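Local coordinates for phosphotriesterase homology protein (Escherichia coli, PDB 1BF6) that hydrolyses ester bonds, acting on phosphorylated glyceryl acetates and on aromatic acetates and propionates, and binds two zinc ions per subunit, at residues V181-C186 with L196-L201; A33-E38 with L66-E71. All blocks are in the same frame, centred on the assembly; numbering follows the deposited sequence.

Contact 1. Residues V181-C186 with L196-L201. With ZN (zinc ion), chain D.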
ATOM      1  N   VAL A 181      -2.740   9.308  -7.378  1.00  7.86           N
ATOM      2  CA  VAL A 181      -1.713   9.026  -6.371  1.00  7.31           C
ATOM      3  C   VAL A 181      -2.371   8.795  -4.991  1.00  8.63           C
ATOM      4  O   VAL A 181      -3.309   9.503  -4.611  1.00  7.77           O
ATOM      5  CB  VAL A 181      -0.734  10.224  -6.229  1.00  6.48           C
ATOM      6  CG1 VAL A 181       0.307   9.950  -5.141  1.00  5.29           C
ATOM      7  CG2 VAL A 181      -0.043  10.510  -7.568  1.00  4.88           C
ATOM      8  N   THR A 182      -1.885   7.795  -4.265  1.00  8.12           N
ATOM      9  CA  THR A 182      -2.373   7.511  -2.916  1.00  7.94           C
ATOM     10  C   THR A 182      -1.141   7.497  -1.990  1.00  7.39           C
ATOM     11  O   THR A 182      -0.162   6.807  -2.270  1.00  7.73           O
ATOM     12  CB  THR A 182      -3.187   6.196  -2.851  1.00 10.02           C
ATOM     13  OG1 THR A 182      -3.715   6.038  -1.529  1.00 11.32           O
ATOM     14  CG2 THR A 182      -2.348   4.978  -3.226  1.00  8.98           C
ATOM     15  N   VAL A 183      -1.169   8.325  -0.949  1.00  7.21           N
ATOM     16  CA  VAL A 183      -0.051   8.463  -0.007  1.00  7.26           C
ATOM     17  C   VAL A 183      -0.118   7.464   1.159  1.00  8.58           C
ATOM     18  O   VAL A 183      -1.024   7.527   1.995  1.00  8.08           O
ATOM     19  CB  VAL A 183       0.024   9.906   0.545  1.00  7.83           C
ATOM     20  CG1 VAL A 183       1.207  10.063   1.487  1.00  7.62           C
ATOM     21  CG2 VAL A 183       0.149  10.902  -0.604  1.00  9.09           C
ATOM     22  N   GLY A 184       0.865   6.567   1.210  1.00  8.67           N
ATOM     23  CA  GLY A 184       0.900   5.543   2.244  1.00  6.82           C
ATOM     24  C   GLY A 184       1.432   5.982   3.593  1.00  7.31           C
ATOM     25  O   GLY A 184       2.226   6.919   3.692  1.00  8.27           O
ATOM     26  N   HIS A 185       0.975   5.294   4.643  1.00  7.04           N
ATOM     27  CA  HIS A 185       1.387   5.553   6.023  1.00  5.96           C
ATOM     28  C   HIS A 185       1.191   6.961   6.548  1.00  6.42           C
ATOM     29  O   HIS A 185       2.107   7.542   7.124  1.00  7.80           O
ATOM     30  CB  HIS A 185       2.852   5.164   6.232  1.00  6.88           C
ATOM     31  CG  HIS A 185       3.247   3.918   5.523  1.00  7.97           C
ATOM     32  ND1 HIS A 185       2.440   2.813   5.388  1.00  7.21           N
ATOM     33  CD2 HIS A 185       4.375   3.638   4.830  1.00  6.12           C
ATOM     34  CE1 HIS A 185       3.072   1.940   4.630  1.00  8.97           C
ATOM     35  NE2 HIS A 185       4.241   2.424   4.288  1.00  6.64           N
ATOM     36  N   CYS A 186      -0.004   7.519   6.379  1.00  7.52           N
ATOM     37  CA  CYS A 186      -0.259   8.865   6.886  1.00  6.99           C
ATOM     38  C   CYS A 186      -0.698   8.826   8.345  1.00  6.47           C
ATOM     39  O   CYS A 186      -0.879   9.871   8.969  1.00  5.62           O
ATOM     40  CB  CYS A 186      -1.359   9.549   6.069  1.00  9.52           C
ATOM     41  SG  CYS A 186      -0.955   9.825   4.335  1.00  8.76           S
ATOM     42  N   LEU A 196      -4.958  16.989   5.485  1.00  8.73           N
ATOM     43  CA  LEU A 196      -5.953  17.893   4.907  1.00 11.00           C
ATOM     44  C   LEU A 196      -5.388  18.583   3.658  1.00 12.13           C
ATOM     45  O   LEU A 196      -6.081  18.731   2.643  1.00 12.41           O
ATOM     46  CB  LEU A 196      -6.392  18.930   5.946  1.00 10.75           C
ATOM     47  CG  LEU A 196      -7.190  18.355   7.121  1.00  9.13           C
ATOM     48  CD1 LEU A 196      -7.446  19.441   8.139  1.00  8.51           C
ATOM     49  CD2 LEU A 196      -8.491  17.750   6.614  1.00  8.72           C
ATOM     50  N   LYS A 197      -4.109  18.945   3.722  1.00 11.36           N
ATOM     51  CA  LYS A 197      -3.436  19.587   2.597  1.00 11.92           C
ATOM     52  C   LYS A 197      -3.296  18.620   1.435  1.00 10.78           C
ATOM     53  O   LYS A 197      -3.581  18.978   0.287  1.00 11.95           O
ATOM     54  CB  LYS A 197      -2.076  20.140   3.032  1.00 12.04           C
ATOM     55  CG  LYS A 197      -2.221  21.330   3.975  1.00 14.70           C
ATOM     56  CD  LYS A 197      -0.895  21.840   4.507  1.00 17.41           C
ATOM     57  CE  LYS A 197      -1.110  23.010   5.454  1.00 18.07           C
ATOM     58  NZ  LYS A 197       0.178  23.453   6.058  1.00 20.26           N
ATOM     59  N   MET A 198      -2.924  17.376   1.730  1.00  9.07           N
ATOM     60  CA  MET A 198      -2.774  16.371   0.681  1.00  9.67           C
ATOM     61  C   MET A 198      -4.094  16.120  -0.025  1.00 10.78           C
ATOM     62  O   MET A 198      -4.145  16.050  -1.258  1.00  9.36           O
ATOM     63  CB  MET A 198      -2.207  15.057   1.239  1.00 11.33           C
ATOM     64  CG  MET A 198      -0.772  15.176   1.730  1.00 12.63           C
ATOM     65  SD  MET A 198      -0.077  13.612   2.257  1.00 15.59           S
ATOM     66  CE  MET A 198      -0.437  13.656   3.985  1.00 15.09           C
ATOM     67  N   ILE A 199      -5.169  16.000   0.756  1.00  9.23           N
ATOM     68  CA  ILE A 199      -6.490  15.785   0.186  1.00 11.17           C
ATOM     69  C   ILE A 199      -6.906  17.024  -0.641  1.00  9.55           C
ATOM     70  O   ILE A 199      -7.502  16.888  -1.704  1.00 10.23           O
ATOM     71  CB  ILE A 199      -7.534  15.480   1.304  1.00 11.34           C
ATOM     72  CG1 ILE A 199      -7.242  14.102   1.921  1.00 11.00           C
ATOM     73  CG2 ILE A 199      -8.969  15.553   0.744  1.00 12.18           C
ATOM     74  CD1 ILE A 199      -8.122  13.756   3.129  1.00  8.49           C
ATOM     75  N   ASP A 200      -6.536  18.213  -0.170  1.00 12.73           N
ATOM     76  CA  ASP A 200      -6.857  19.451  -0.865  1.00 14.62           C
ATOM     77  C   ASP A 200      -6.185  19.509  -2.243  1.00 14.70           C
ATOM     78  O   ASP A 200      -6.733  20.082  -3.178  1.00 13.36           O
ATOM     79  CB  ASP A 200      -6.459  20.661  -0.027  1.00 19.41           C
ATOM     80  CG  ASP A 200      -7.060  21.952  -0.556  1.00 24.52           C
ATOM     81  OD1 ASP A 200      -8.303  22.052  -0.568  1.00 26.34           O
ATOM     82  OD2 ASP A 200      -6.296  22.849  -0.974  1.00 25.99           O
ATOM     83  N   LEU A 201      -5.004  18.904  -2.363  1.00 14.84           N
ATOM     84  CA  LEU A 201      -4.282  18.866  -3.637  1.00 14.68           C
ATOM     85  C   LEU A 201      -4.905  17.828  -4.574  1.00 14.21           C
ATOM     86  O   LEU A 201      -4.541  17.751  -5.748  1.00 14.42           O
ATOM     87  CB  LEU A 201      -2.793  18.547  -3.422  1.00 15.10           C
ATOM     88  CG  LEU A 201      -1.916  19.565  -2.681  1.00 16.83           C
ATOM     89  CD1 LEU A 201      -0.491  19.015  -2.536  1.00 13.39           C
ATOM     90  CD2 LEU A 201      -1.906  20.904  -3.422  1.00 16.97           C
TER
HETATM   91 ZN    ZN D 293       5.743   1.132   3.384  1.00 15.00          ZN
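Met198 reaches from helix 192-200 to the side chains of Val183 and Cys186, and these three buried residues make the whole contact. Its sulfur sits against the two methyls of Val183, with Met198 SD 3.9 Å from both CG1 and CG2. The two side chains cross at about a right angle. A bend at the last torsion (chi3 -93°) turns the terminal methyl of Met198 to Cys186, with Met198 CE 3.9 Å from Cys186 SG. No hydrogen bond links the segments. The packed part is small, 108 Å², and the outer side of the helix, with exposed Lys197 and Asp200, takes no part. This is strand-to-helix packing in a beta-alpha-beta unit of a TIM barrel, the fold of the phosphotriesterase family. Val205 of the next strand also touches Met198 and Cys186, and Leu165 of helix 164-173 touches Met198. Further along the same segment, His185 binds zinc through NE2 at 2.2 Å, with Glu124 and His157 as the other protein ligands. Its ND1 is hydrogen-bonded to Asp208, a second-shell carboxylate that probably fixes the ring's rotation. The chemistry is thus divided: apolar and sulfur groups face the helix, and the metal ligand faces the active site.

Contact 2. Residues A33-E38 with L66-E71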
ATOM      1  N   ALA A  33       0.966 -21.654   3.637  1.00 13.93           N
ATOM      2  CA  ALA A  33      -0.247 -22.161   4.278  1.00 13.94           C
ATOM      3  C   ALA A  33      -0.898 -21.105   5.170  1.00 13.15           C
ATOM      4  O   ALA A  33      -2.098 -20.848   5.057  1.00 13.67           O
ATOM      5  CB  ALA A  33       0.057 -23.434   5.072  1.00 11.38           C
ATOM      6  N   PHE A  34      -0.097 -20.465   6.015  1.00 12.23           N
ATOM      7  CA  PHE A  34      -0.599 -19.430   6.912  1.00 12.98           C
ATOM      8  C   PHE A  34      -1.196 -18.252   6.154  1.00 13.96           C
ATOM      9  O   PHE A  34      -2.247 -17.738   6.539  1.00 14.32           O
ATOM     10  CB  PHE A  34       0.511 -18.905   7.816  1.00 13.17           C
ATOM     11  CG  PHE A  34       1.046 -19.917   8.781  1.00 12.85           C
ATOM     12  CD1 PHE A  34       0.374 -21.108   9.012  1.00 12.44           C
ATOM     13  CD2 PHE A  34       2.222 -19.661   9.475  1.00 15.24           C
ATOM     14  CE1 PHE A  34       0.865 -22.027   9.921  1.00 13.49           C
ATOM     15  CE2 PHE A  34       2.725 -20.575  10.389  1.00 15.57           C
ATOM     16  CZ  PHE A  34       2.043 -21.759  10.609  1.00 14.47           C
ATOM     17  N   ILE A  35      -0.513 -17.802   5.100  1.00 13.09           N
ATOM     18  CA  ILE A  35      -1.003 -16.668   4.318  1.00 11.67           C
ATOM     19  C   ILE A  35      -2.312 -17.018   3.611  1.00 10.24           C
ATOM     20  O   ILE A  35      -3.228 -16.204   3.595  1.00 11.70           O
ATOM     21  CB  ILE A  35       0.098 -16.073   3.363  1.00 12.67           C
ATOM     22  CG1 ILE A  35       0.719 -14.836   4.074  1.00 13.52           C
ATOM     23  CG2 ILE A  35      -0.515 -15.631   2.031  1.00 10.93           C
ATOM     24  CD1 ILE A  35      -0.155 -14.140   5.152  1.00 17.16           C
ATOM     25  N   CYS A  36      -2.420 -18.237   3.086  1.00  9.33           N
ATOM     26  CA  CYS A  36      -3.655 -18.692   2.446  1.00 11.50           C
ATOM     27  C   CYS A  36      -4.806 -18.723   3.468  1.00 12.90           C
ATOM     28  O   CYS A  36      -5.930 -18.342   3.154  1.00 12.69           O
ATOM     29  CB  CYS A  36      -3.485 -20.088   1.851  1.00 11.58           C
ATOM     30  SG  CYS A  36      -2.574 -20.136   0.296  1.00 14.53           S
ATOM     31  N   GLN A  37      -4.524 -19.175   4.691  1.00 13.12           N
ATOM     32  CA  GLN A  37      -5.552 -19.232   5.735  1.00 13.76           C
ATOM     33  C   GLN A  37      -6.032 -17.820   6.076  1.00 14.22           C
ATOM     34  O   GLN A  37      -7.236 -17.595   6.259  1.00 13.96           O
ATOM     35  CB  GLN A  37      -5.015 -19.942   6.988  1.00 15.00           C
ATOM     36  CG  GLN A  37      -4.834 -21.457   6.810  1.00 20.13           C
ATOM     37  CD  GLN A  37      -3.780 -22.068   7.747  1.00 24.72           C
ATOM     38  OE1 GLN A  37      -3.510 -21.558   8.846  1.00 25.95           O
ATOM     39  NE2 GLN A  37      -3.173 -23.165   7.304  1.00 26.27           N
ATOM     40  N   GLU A  38      -5.098 -16.867   6.121  1.00 11.00           N
ATOM     41  CA  GLU A  38      -5.427 -15.474   6.413  1.00  9.76           C
ATOM     42  C   GLU A  38      -6.303 -14.877   5.309  1.00 10.11           C
ATOM     43  O   GLU A  38      -7.165 -14.045   5.580  1.00 11.23           O
ATOM     44  CB  GLU A  38      -4.153 -14.644   6.556  1.00 10.87           C
ATOM     45  CG  GLU A  38      -3.258 -15.055   7.732  1.00 10.89           C
ATOM     46  CD  GLU A  38      -3.580 -14.332   9.036  1.00 12.42           C
ATOM     47  OE1 GLU A  38      -4.452 -13.435   9.058  1.00 11.28           O
ATOM     48  OE2 GLU A  38      -2.926 -14.648  10.053  1.00 14.81           O
ATOM     49  N   LEU A  66       0.179 -15.768  -7.360  1.00 12.35           N
ATOM     50  CA  LEU A  66      -0.700 -16.466  -8.301  1.00 12.83           C
ATOM     51  C   LEU A  66      -1.297 -17.687  -7.606  1.00 13.31           C
ATOM     52  O   LEU A  66      -2.477 -18.015  -7.796  1.00 12.60           O
ATOM     53  CB  LEU A  66       0.083 -16.946  -9.531  1.00 14.04           C
ATOM     54  CG  LEU A  66       0.451 -15.919 -10.611  1.00 15.49           C
ATOM     55  CD1 LEU A  66       1.389 -16.571 -11.624  1.00 12.33           C
ATOM     56  CD2 LEU A  66      -0.820 -15.399 -11.292  1.00 14.80           C
ATOM     57  N   ASP A  67      -0.459 -18.364  -6.819  1.00 12.93           N
ATOM     58  CA  ASP A  67      -0.865 -19.556  -6.085  1.00 13.92           C
ATOM     59  C   ASP A  67      -1.880 -19.226  -4.998  1.00 12.51           C
ATOM     60  O   ASP A  67      -2.861 -19.953  -4.839  1.00 14.60           O
ATOM     61  CB  ASP A  67       0.350 -20.266  -5.477  1.00 13.19           C
ATOM     62  CG  ASP A  67       1.252 -20.902  -6.524  1.00 15.29           C
ATOM     63  OD1 ASP A  67       0.853 -21.006  -7.703  1.00 15.30           O
ATOM     64  OD2 ASP A  67       2.374 -21.298  -6.162  1.00 16.18           O
ATOM     65  N   VAL A  68      -1.638 -18.144  -4.249  1.00 13.74           N
ATOM     66  CA  VAL A  68      -2.556 -17.723  -3.190  1.00 12.61           C
ATOM     67  C   VAL A  68      -3.935 -17.470  -3.802  1.00 14.06           C
ATOM     68  O   VAL A  68      -4.936 -17.928  -3.267  1.00 14.77           O
ATOM     69  CB  VAL A  68      -2.052 -16.454  -2.448  1.00 12.71           C
ATOM     70  CG1 VAL A  68      -3.169 -15.840  -1.616  1.00 13.29           C
ATOM     71  CG2 VAL A  68      -0.887 -16.807  -1.535  1.00 11.09           C
ATOM     72  N   MET A  69      -3.973 -16.775  -4.941  1.00 12.92           N
ATOM     73  CA  MET A  69      -5.233 -16.487  -5.636  1.00 13.74           C
ATOM     74  C   MET A  69      -5.956 -17.762  -6.078  1.00 14.28           C
ATOM     75  O   MET A  69      -7.181 -17.878  -5.963  1.00 15.18           O
ATOM     76  CB  MET A  69      -4.985 -15.612  -6.870  1.00 11.83           C
ATOM     77  CG  MET A  69      -4.574 -14.183  -6.578  1.00 13.02           C
ATOM     78  SD  MET A  69      -4.792 -13.107  -8.047  1.00 15.15           S
ATOM     79  CE  MET A  69      -3.172 -13.251  -8.796  1.00 13.06           C
ATOM     80  N   ARG A  70      -5.194 -18.695  -6.629  1.00 14.53           N
ATOM     81  CA  ARG A  70      -5.716 -19.968  -7.104  1.00 17.47           C
ATOM     82  C   ARG A  70      -6.362 -20.756  -5.950  1.00 17.06           C
ATOM     83  O   ARG A  70      -7.479 -21.263  -6.066  1.00 17.80           O
ATOM     84  CB  ARG A  70      -4.561 -20.764  -7.715  1.00 19.53           C
ATOM     85  CG  ARG A  70      -4.870 -22.182  -8.120  1.00 25.62           C
ATOM     86  CD  ARG A  70      -5.220 -22.281  -9.587  1.00 31.92           C
ATOM     87  NE  ARG A  70      -5.251 -23.675 -10.021  1.00 36.67           N
ATOM     88  CZ  ARG A  70      -5.891 -24.116 -11.102  1.00 40.13           C
ATOM     89  NH1 ARG A  70      -6.564 -23.271 -11.881  1.00 41.10           N
ATOM     90  NH2 ARG A  70      -5.888 -25.415 -11.388  1.00 40.02           N
ATOM     91  N   GLU A  71      -5.673 -20.785  -4.819  1.00 16.36           N
ATOM     92  CA  GLU A  71      -6.116 -21.508  -3.632  1.00 16.86           C
ATOM     93  C   GLU A  71      -7.327 -20.915  -2.918  1.00 16.39           C
ATOM     94  O   GLU A  71      -8.278 -21.628  -2.621  1.00 18.65           O
ATOM     95  CB  GLU A  71      -4.939 -21.604  -2.650  1.00 18.62           C
ATOM     96  CG  GLU A  71      -5.238 -22.246  -1.288  1.00 21.16           C
ATOM     97  CD  GLU A  71      -5.664 -23.702  -1.384  1.00 23.73           C
ATOM     98  OE1 GLU A  71      -5.059 -24.455  -2.180  1.00 22.22           O
ATOM     99  OE2 GLU A  71      -6.608 -24.092  -0.655  1.00 24.87           O
TER
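Ile35 and Cys36 on helix 32-44 meet Val68 and Glu71 on helix 62-72. Tyr32, just before the segment, also touches Val68 and Glu71. At Ile35 the branch methyl makes the contact. Ile35 CG2 lies 3.8 Å from Val68 CG2, and the two side chains cross obliquely. The other branch of Ile35 leads away from helix 62-72, and the side chain also touches Leu249 and Tyr257. Cys36 follows, pointing at the second helix, and its CA is 5.8 Å from that of Val68. Cys36 SG lies 4.2 Å from Val68 CG2, a looser touch. Cys36 SG is closer to Glu71 CG, at 3.7 Å. Glu71 has CG anti to the backbone N (chi1 176°), which sets this CH2 group against the sulfur. The bend at chi2 (63°) turns the carboxylate off it, and only the aliphatic stem touches Cys36. The two helices belong to the TIM barrel of the family. Strand 47-52 runs between them in the chain. The axes of 33-38 and 66-71 approach to 9.9 Å and cross at -49°. Both run in broadly the same direction, and no hydrogen bond joins these segments. Val68 is buried, whereas Glu71 is exposed and lies at the edge of the contact. Last comes Glu38, a buried acid whose OE1 is salt-bridged to Lys250 and hydrogen-bonded to the backbone N of Tyr257.

From the N terminus, contact 2 comes first. It joins helix 32-44 to helix 62-72 and closes a loop of 27 residues that includes strand 47-52. That loop is complete before the chain enters strand 181-183. Contact 1 then closes a much shorter loop of nine residues between that strand and helix 192-200. The two are in series and neither nest nor cross. They lie on opposite sides of the chain's centre. The centres of contact 1 and contact 2 are about 31 Å apart. The nearest atoms of contact 1 and contact 2 are about 16 Å apart, so they do not touch. Contact 2 ties helix to helix, while contact 1 ties a strand to the helix that follows it.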